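Local coordinates for protein MdcA (Pseudomonas aeruginosa, PDB 5VIT) that probably serves as the transferase subunit of malonate decarboxylase, exchanging acetyl for malonyl on the acyl carrier protein of the complex, at residues R504-E508 with G509-L513; Y472-S476 with L477-Q481; R393-P397 with A398-M402. All coordinates share one frame; numbering follows the deposited sequence.

Along the chain the three contacts come in series, 393-402, then 472-481, then 504-513; none nests in or crosses another. Interaction 3 turns a loop into helix 397-400, interaction 2 turns the loop after strand 467-469 into helix 477-486, and interaction 1 ends helix 502-507 and hands the chain to edge strand 511-512. Interaction 2 touches both of the others, which do not touch each other. Tyr472 of interaction 2 packs on Met402 of interaction 3, while Lys473 NZ probably donates a hydrogen bond to Gly509 O of interaction 1 and Leu510 packs against Glu479. All three lie about the mixed sheet that includes strands 354-357, 416-420, 461-464, 467-469 and 511-512.

Interaction 1 of 3, residues R504-E508 with G509-L513; sequences RMRRE and GLIAL
Two bends, at chi2 (-132°) and chi3 (-103°), turn the chain of Arg506 back onto Leu513, although its CB leaves the helix pointing away from 509-513. The side chains cross at about a right angle: Arg506 CD lies 3.5 Å from Leu513 CG, and Leu513 CD1 sits over one face of the guanidinium, off towards its rim and 3.4 Å from Arg506 NE. Asp516 holds the charged end of this arginine in a salt bridge, while the methyl covers its flat side. At the helix end, Gly509 has positive phi (77°) and a Schellman motif closes. Leu510 N donates to Met505 O at 2.9 Å and Gly509 N to Arg506 O at 3.1 Å; Ile511 N adds a weak bond to Met505 O. A water donates to both Arg506 O and Ile511 O, bridging helix and strand. Met505 CE reaches Ile511 CG2 at 4.0 Å, and Arg504 NE makes a salt bridge, weak as a hydrogen bond, with Glu508 OE2. Met505 and Ile511 both rest on helix 477-486. Beyond the turn, strand 511-512 runs antiparallel to strand 467-469 at the edge of the mixed sheet, with Ala512 bonded through its backbone to Ile468.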
loop_
_atom_site.group_PDB
_atom_site.type_symbol
_atom_site.label_atom_id
_atom_site.label_comp_id
_atom_site.label_asym_id
_atom_site.label_seq_id
_atom_site.Cartn_x
_atom_site.Cartn_y
_atom_site.Cartn_z
ATOM N N ARG A 504 -2.231 0.590 -9.839
ATOM C CA ARG A 504 -1.321 1.626 -10.285
ATOM C C ARG A 504 -0.706 2.404 -9.123
ATOM O O ARG A 504 0.499 2.683 -9.119
ATOM C CB ARG A 504 -2.062 2.581 -11.220
ATOM C CG ARG A 504 -1.275 3.809 -11.649
ATOM C CD ARG A 504 -1.723 4.211 -13.033
ATOM N NE ARG A 504 -0.622 4.797 -13.778
ATOM C CZ ARG A 504 -0.189 4.349 -14.951
ATOM N NH1 ARG A 504 -0.759 3.292 -15.527
ATOM N NH2 ARG A 504 0.824 4.969 -15.544
ATOM N N MET A 505 -1.533 2.763 -8.142
ATOM C CA MET A 505 -1.040 3.524 -7.003
ATOM C C MET A 505 -0.057 2.683 -6.200
ATOM O O MET A 505 0.954 3.194 -5.711
ATOM C CB MET A 505 -2.201 4.002 -6.150
ATOM C CG MET A 505 -3.144 4.909 -6.959
ATOM S SD MET A 505 -4.529 5.583 -6.029
ATOM C CE MET A 505 -3.689 6.788 -5.017
ATOM N N ARG A 506 -0.333 1.387 -6.107
ATOM C CA ARG A 506 0.571 0.445 -5.449
ATOM C C ARG A 506 1.936 0.370 -6.139
ATOM O O ARG A 506 2.992 0.531 -5.523
ATOM C CB ARG A 506 -0.052 -0.941 -5.437
ATOM C CG ARG A 506 -1.321 -1.036 -4.620
ATOM C CD ARG A 506 -1.201 -2.222 -3.750
ATOM N NE ARG A 506 -1.938 -3.378 -4.191
ATOM C CZ ARG A 506 -1.609 -4.628 -3.882
ATOM N NH1 ARG A 506 -0.517 -4.884 -3.170
ATOM N NH2 ARG A 506 -2.366 -5.624 -4.311
ATOM N N ARG A 507 1.877 0.106 -7.434
ATOM C CA ARG A 507 3.040 -0.009 -8.277
ATOM C C ARG A 507 3.891 1.270 -8.298
ATOM O O ARG A 507 5.111 1.191 -8.257
ATOM C CB ARG A 507 2.598 -0.380 -9.684
ATOM C CG ARG A 507 3.707 -0.895 -10.570
ATOM C CD ARG A 507 3.154 -1.343 -11.921
ATOM N NE ARG A 507 2.108 -0.454 -12.445
ATOM C CZ ARG A 507 2.407 0.734 -12.988
ATOM N NH1 ARG A 507 3.702 1.121 -13.073
ATOM N NH2 ARG A 507 1.448 1.550 -13.471
ATOM N N GLU A 508 3.252 2.435 -8.341
ATOM C CA GLU A 508 3.977 3.708 -8.326
ATOM C C GLU A 508 4.493 4.108 -6.940
ATOM O O GLU A 508 5.198 5.099 -6.804
ATOM C CB GLU A 508 3.098 4.811 -8.902
ATOM C CG GLU A 508 2.800 4.542 -10.369
ATOM C CD GLU A 508 1.961 5.599 -11.017
ATOM O OE1 GLU A 508 1.418 6.452 -10.288
ATOM O OE2 GLU A 508 1.845 5.574 -12.262
ATOM N N GLY A 509 4.154 3.326 -5.920
ATOM C CA GLY A 509 4.586 3.625 -4.568
ATOM C C GLY A 509 3.822 4.739 -3.875
ATOM O O GLY A 509 4.270 5.225 -2.845
ATOM N N LEU A 510 2.682 5.149 -4.432
ATOM C CA LEU A 510 1.838 6.197 -3.830
ATOM C C LEU A 510 1.160 5.671 -2.572
ATOM O O LEU A 510 1.000 6.387 -1.567
ATOM C CB LEU A 510 0.784 6.693 -4.831
ATOM C CG LEU A 510 1.315 7.297 -6.142
ATOM C CD1 LEU A 510 0.180 7.883 -7.023
ATOM C CD2 LEU A 510 2.387 8.358 -5.846
ATOM N N ILE A 511 0.750 4.406 -2.634
ATOM C CA ILE A 511 0.226 3.725 -1.467
ATOM C C ILE A 511 0.915 2.382 -1.330
ATOM O O ILE A 511 1.465 1.846 -2.294
ATOM C CB ILE A 511 -1.297 3.513 -1.546
ATOM C CG1 ILE A 511 -1.637 2.344 -2.477
ATOM C CG2 ILE A 511 -2.010 4.797 -2.008
ATOM C CD1 ILE A 511 -3.132 2.164 -2.731
ATOM N N ALA A 512 0.912 1.862 -0.114
ATOM C CA ALA A 512 1.346 0.497 0.140
ATOM C C ALA A 512 0.236 -0.224 0.883
ATOM O O ALA A 512 -0.247 0.259 1.908
ATOM C CB ALA A 512 2.637 0.478 0.952
ATOM N N LEU A 513 -0.186 -1.368 0.372
ATOM C CA LEU A 513 -1.083 -2.226 1.141
ATOM C C LEU A 513 -0.178 -3.089 1.994
ATOM O O LEU A 513 1.017 -3.166 1.705
ATOM C CB LEU A 513 -1.973 -3.076 0.233
ATOM C CG LEU A 513 -2.899 -2.366 -0.747
ATOM C CD1 LEU A 513 -3.883 -3.364 -1.357
ATOM C CD2 LEU A 513 -3.616 -1.219 -0.074
HETATM O O HOH W 1 3.600 0.334 -2.914
#

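Interaction 2 of 3, residues Y472-S476 with L477-Q481; sequences YKARS and LEERQ
Glu479 sets its carboxylate against one face of the Arg475 guanidinium, and the two planes stand 62° apart. OE2 of Glu479 lies 3.2 Å from that plane, over its centre, while Glu479 OE1 makes the salt bridge to Arg475 NH1 at 2.7 Å. So the acid meets this arginine from one face rather than in the side-on, two-pronged way. A bend at chi3 (-67°) folds the arginine chain back over the acid, and Glu479 reaches it extended from the first turn of the helix. Its OE2 has a second task: Arg475 N donates to it at 2.7 Å in an almost straight bond, arriving on the anti side and 28° out of the carboxylate plane. Next to this pair along the chain, Ser476 occupies the N-cap, and its OG accepts from Glu479 N at 3.3 Å. Ser476 O takes Arg480 N at 3.2 Å and, weakly, Glu479 N. Ala474 CB packs 3.8 Å from Arg480 CB, while Arg480 NH2 is hydrogen-bonded to the backbone O of Asp365.

The Ser476 OG bond is an ordinary N-cap bond; Glu479 accepts from Arg475 N, one residue before the N-cap, so no true capping box forms. Backbone amide, guanidinium and helix N terminus would all tend to stabilise negative charge on Glu479, probably keeping it ionised at this surface.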
loop_
_atom_site.group_PDB
_atom_site.type_symbol
_atom_site.label_atom_id
_atom_site.label_comp_id
_atom_site.label_asym_id
_atom_site.label_seq_id
_atom_site.Cartn_x
_atom_site.Cartn_y
_atom_site.Cartn_z
ATOM N N TYR A 472 3.554 12.543 1.074
ATOM C CA TYR A 472 4.666 13.444 0.797
ATOM C C TYR A 472 5.064 13.379 -0.662
ATOM O O TYR A 472 5.736 14.280 -1.163
ATOM C CB TYR A 472 5.854 13.125 1.684
ATOM C CG TYR A 472 6.643 11.888 1.309
ATOM C CD1 TYR A 472 6.291 10.643 1.808
ATOM C CD2 TYR A 472 7.774 11.976 0.495
ATOM C CE1 TYR A 472 7.022 9.515 1.483
ATOM C CE2 TYR A 472 8.504 10.856 0.163
ATOM C CZ TYR A 472 8.124 9.626 0.667
ATOM O OH TYR A 472 8.841 8.495 0.360
ATOM N N LYS A 473 4.633 12.319 -1.346
ATOM C CA LYS A 473 4.917 12.149 -2.769
ATOM C C LYS A 473 3.914 12.876 -3.667
ATOM O O LYS A 473 4.159 13.056 -4.860
ATOM C CB LYS A 473 4.932 10.652 -3.121
ATOM C CG LYS A 473 6.053 9.846 -2.439
ATOM C CD LYS A 473 5.859 8.360 -2.732
ATOM C CE LYS A 473 7.095 7.519 -2.477
ATOM N NZ LYS A 473 6.754 6.041 -2.479
ATOM N N ALA A 474 2.776 13.280 -3.108
ATOM C CA ALA A 474 1.751 13.979 -3.892
ATOM C C ALA A 474 2.257 15.287 -4.514
ATOM O O ALA A 474 2.815 16.143 -3.829
ATOM C CB ALA A 474 0.511 14.256 -3.018
ATOM N N ARG A 475 2.028 15.447 -5.812
ATOM C CA ARG A 475 2.511 16.624 -6.532
ATOM C C ARG A 475 1.407 17.663 -6.784
ATOM O O ARG A 475 1.672 18.733 -7.328
ATOM C CB ARG A 475 3.160 16.194 -7.852
ATOM C CG ARG A 475 3.705 14.745 -7.844
ATOM C CD ARG A 475 4.025 14.252 -9.258
ATOM N NE ARG A 475 2.804 14.114 -10.045
ATOM C CZ ARG A 475 2.107 12.991 -10.184
ATOM N NH1 ARG A 475 2.528 11.865 -9.611
ATOM N NH2 ARG A 475 0.999 12.990 -10.921
ATOM N N SER A 476 0.181 17.346 -6.370
ATOM C CA SER A 476 -0.921 18.308 -6.396
ATOM C C SER A 476 -1.944 17.934 -5.334
ATOM O O SER A 476 -1.913 16.815 -4.821
ATOM C CB SER A 476 -1.588 18.331 -7.764
ATOM O OG SER A 476 -2.255 17.100 -7.991
ATOM N N LEU A 477 -2.860 18.849 -5.023
ATOM C CA LEU A 477 -3.903 18.579 -4.038
ATOM C C LEU A 477 -4.791 17.405 -4.479
ATOM O O LEU A 477 -5.172 16.554 -3.672
ATOM C CB LEU A 477 -4.760 19.825 -3.804
ATOM C CG LEU A 477 -5.996 19.631 -2.920
ATOM C CD1 LEU A 477 -5.598 19.188 -1.518
ATOM C CD2 LEU A 477 -6.841 20.905 -2.859
ATOM N N GLU A 478 -5.106 17.380 -5.765
ATOM C CA GLU A 478 -5.940 16.342 -6.358
ATOM C C GLU A 478 -5.305 14.955 -6.204
ATOM O O GLU A 478 -5.997 13.967 -5.999
ATOM C CB GLU A 478 -6.184 16.660 -7.839
ATOM C CG GLU A 478 -7.162 15.725 -8.541
ATOM C CD GLU A 478 -7.243 15.971 -10.052
ATOM O OE1 GLU A 478 -6.254 15.678 -10.765
ATOM O OE2 GLU A 478 -8.299 16.458 -10.527
ATOM N N GLU A 479 -3.985 14.880 -6.288
ATOM C CA GLU A 479 -3.322 13.586 -6.176
ATOM C C GLU A 479 -3.337 13.113 -4.725
ATOM O O GLU A 479 -3.549 11.933 -4.439
ATOM C CB GLU A 479 -1.889 13.659 -6.702
ATOM C CG GLU A 479 -1.199 12.319 -6.652
ATOM C CD GLU A 479 0.187 12.369 -7.226
ATOM O OE1 GLU A 479 0.651 11.309 -7.698
ATOM O OE2 GLU A 479 0.795 13.468 -7.213
ATOM N N ARG A 480 -3.132 14.059 -3.819
ATOM C CA ARG A 480 -3.225 13.822 -2.385
ATOM C C ARG A 480 -4.610 13.308 -1.974
ATOM O O ARG A 480 -4.714 12.356 -1.190
ATOM C CB ARG A 480 -2.895 15.109 -1.647
ATOM C CG ARG A 480 -2.805 14.984 -0.154
ATOM C CD ARG A 480 -2.139 16.221 0.369
ATOM N NE ARG A 480 -3.084 17.098 1.011
ATOM C CZ ARG A 480 -3.062 18.423 0.937
ATOM N NH1 ARG A 480 -2.145 19.042 0.215
ATOM N NH2 ARG A 480 -3.978 19.124 1.591
ATOM N N GLN A 481 -5.661 13.924 -2.516
ATOM C CA GLN A 481 -7.032 13.450 -2.317
ATOM C C GLN A 481 -7.186 12.009 -2.801
ATOM O O GLN A 481 -7.815 11.184 -2.127
ATOM C CB GLN A 481 -8.044 14.355 -3.055
ATOM C CG GLN A 481 -8.127 15.766 -2.472
ATOM C CD GLN A 481 -8.773 16.763 -3.424
ATOM O OE1 GLN A 481 -8.978 16.468 -4.593
ATOM N NE2 GLN A 481 -9.086 17.951 -2.920
#

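Interaction 3 of 3, residues R393-P397 with A398-M402; sequences RHSTP and AWLDM
Trp399 packs against the extended run of 394-396. CE3 of its indole is 3.6 Å from Ser395 CA, and His394 O sits over one ring face, displaced to the rim and 3.9 Å above the plane. With chi1 at -177°, CG of Trp399 points opposite the backbone N, which turns the ring back onto the loop. The Thr396 side chain crosses that of Trp399 obliquely, its CG2 3.5 Å from Trp399 CB. The next residue, Leu400, also reaches back to Ser395: its CD2 is 3.7 Å from Ser395 CB, and its CG approaches Thr396 O at 3.4 Å.

Behind these contacts stands the helix start. Thr396 is the N-cap residue, but its side chain makes no capping bond; its O accepts the first i-to-i+4 bond, from Leu400 N at 2.9 Å. Pro397 O accepts from Asp401 N, also at 2.9 Å. Further out, Arg392 makes a cation-pi contact with Trp399 and gives its NE to His394 O, which probably helps hold ring and carbonyl in place, while Asp401 OD1 is bonded to His252. Thr396 and Ala398, at the start of short helix 397-400, pack on Asp353, just ahead of strand 354-357; Trp399 shares a backbone bond with Arg414, just before strand 416-420, the neighbour of 354-357 in the mixed sheet.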
loop_
_atom_site.group_PDB
_atom_site.type_symbol
_atom_site.label_atom_id
_atom_site.label_comp_id
_atom_site.label_asym_id
_atom_site.label_seq_id
_atom_site.Cartn_x
_atom_site.Cartn_y
_atom_site.Cartn_z
ATOM N N ARG A 393 17.069 23.279 10.080
ATOM C CA ARG A 393 18.089 23.270 9.032
ATOM C C ARG A 393 18.997 22.022 9.075
ATOM O O ARG A 393 19.577 21.650 8.057
ATOM C CB ARG A 393 18.943 24.541 9.122
ATOM C CG ARG A 393 18.151 25.839 8.953
ATOM C CD ARG A 393 17.708 26.052 7.510
ATOM N NE ARG A 393 16.918 27.279 7.338
ATOM C CZ ARG A 393 15.590 27.340 7.431
ATOM N NH1 ARG A 393 14.892 26.239 7.695
ATOM N NH2 ARG A 393 14.950 28.498 7.258
ATOM N N HIS A 394 19.105 21.363 10.233
ATOM C CA HIS A 394 20.011 20.215 10.342
ATOM C C HIS A 394 19.385 18.988 9.694
ATOM O O HIS A 394 18.214 18.668 9.920
ATOM C CB HIS A 394 20.392 19.915 11.802
ATOM C CG HIS A 394 19.391 19.082 12.550
ATOM N ND1 HIS A 394 18.274 19.618 13.150
ATOM C CD2 HIS A 394 19.357 17.753 12.816
ATOM C CE1 HIS A 394 17.586 18.657 13.746
ATOM N NE2 HIS A 394 18.226 17.516 13.563
ATOM N N SER A 395 20.176 18.316 8.871
ATOM C CA SER A 395 19.693 17.149 8.172
ATOM C C SER A 395 19.790 15.908 9.047
ATOM O O SER A 395 20.604 15.819 9.969
ATOM C CB SER A 395 20.471 16.930 6.874
ATOM O OG SER A 395 21.789 16.519 7.164
ATOM N N THR A 396 18.945 14.944 8.733
ATOM C CA THR A 396 19.006 13.647 9.367
ATOM C C THR A 396 18.516 12.716 8.238
ATOM O O THR A 396 17.772 13.177 7.371
ATOM C CB THR A 396 18.133 13.642 10.618
ATOM O OG1 THR A 396 18.741 12.885 11.658
ATOM C CG2 THR A 396 16.791 13.100 10.300
ATOM N N PRO A 397 18.942 11.435 8.209
ATOM C CA PRO A 397 18.613 10.602 7.038
ATOM C C PRO A 397 17.114 10.503 6.729
ATOM O O PRO A 397 16.775 10.642 5.555
ATOM C CB PRO A 397 19.178 9.226 7.410
ATOM C CG PRO A 397 20.312 9.550 8.366
ATOM C CD PRO A 397 19.748 10.689 9.195
ATOM N N ALA A 398 16.253 10.307 7.734
ATOM C CA ALA A 398 14.811 10.239 7.502
ATOM C C ALA A 398 14.263 11.548 6.932
ATOM O O ALA A 398 13.448 11.545 6.017
ATOM C CB ALA A 398 14.073 9.884 8.795
ATOM N N TRP A 399 14.720 12.660 7.495
ATOM C CA TRP A 399 14.280 13.998 7.113
ATOM C C TRP A 399 14.684 14.319 5.668
ATOM O O TRP A 399 13.928 14.952 4.925
ATOM C CB TRP A 399 14.861 15.008 8.111
ATOM C CG TRP A 399 14.497 16.434 7.952
ATOM C CD1 TRP A 399 13.399 17.063 8.457
ATOM C CD2 TRP A 399 15.283 17.448 7.305
ATOM N NE1 TRP A 399 13.430 18.405 8.134
ATOM C CE2 TRP A 399 14.582 18.667 7.436
ATOM C CE3 TRP A 399 16.506 17.437 6.619
ATOM C CZ2 TRP A 399 15.056 19.866 6.898
ATOM C CZ3 TRP A 399 16.982 18.636 6.083
ATOM C CH2 TRP A 399 16.253 19.832 6.229
ATOM N N LEU A 400 15.865 13.846 5.268
ATOM C CA LEU A 400 16.311 13.971 3.884
ATOM C C LEU A 400 15.551 13.034 2.955
ATOM O O LEU A 400 15.373 13.349 1.776
ATOM C CB LEU A 400 17.813 13.687 3.754
ATOM C CG LEU A 400 18.787 14.634 4.453
ATOM C CD1 LEU A 400 20.201 14.053 4.405
ATOM C CD2 LEU A 400 18.731 16.007 3.791
ATOM N N ASP A 401 15.103 11.887 3.475
ATOM C CA ASP A 401 14.449 10.864 2.638
ATOM C C ASP A 401 13.164 11.363 1.986
ATOM O O ASP A 401 12.669 10.768 1.039
ATOM C CB ASP A 401 14.122 9.602 3.443
ATOM C CG ASP A 401 14.005 8.363 2.544
ATOM O OD1 ASP A 401 13.118 7.499 2.768
ATOM O OD2 ASP A 401 14.807 8.270 1.587
ATOM N N MET A 402 12.627 12.457 2.505
ATOM C CA MET A 402 11.379 12.990 2.014
ATOM C C MET A 402 11.540 13.833 0.749
ATOM O O MET A 402 10.541 14.220 0.153
ATOM C CB MET A 402 10.711 13.812 3.119
ATOM C CG MET A 402 10.488 13.009 4.405
ATOM S SD MET A 402 9.266 11.698 4.141
ATOM C CE MET A 402 7.971 12.746 4.149
#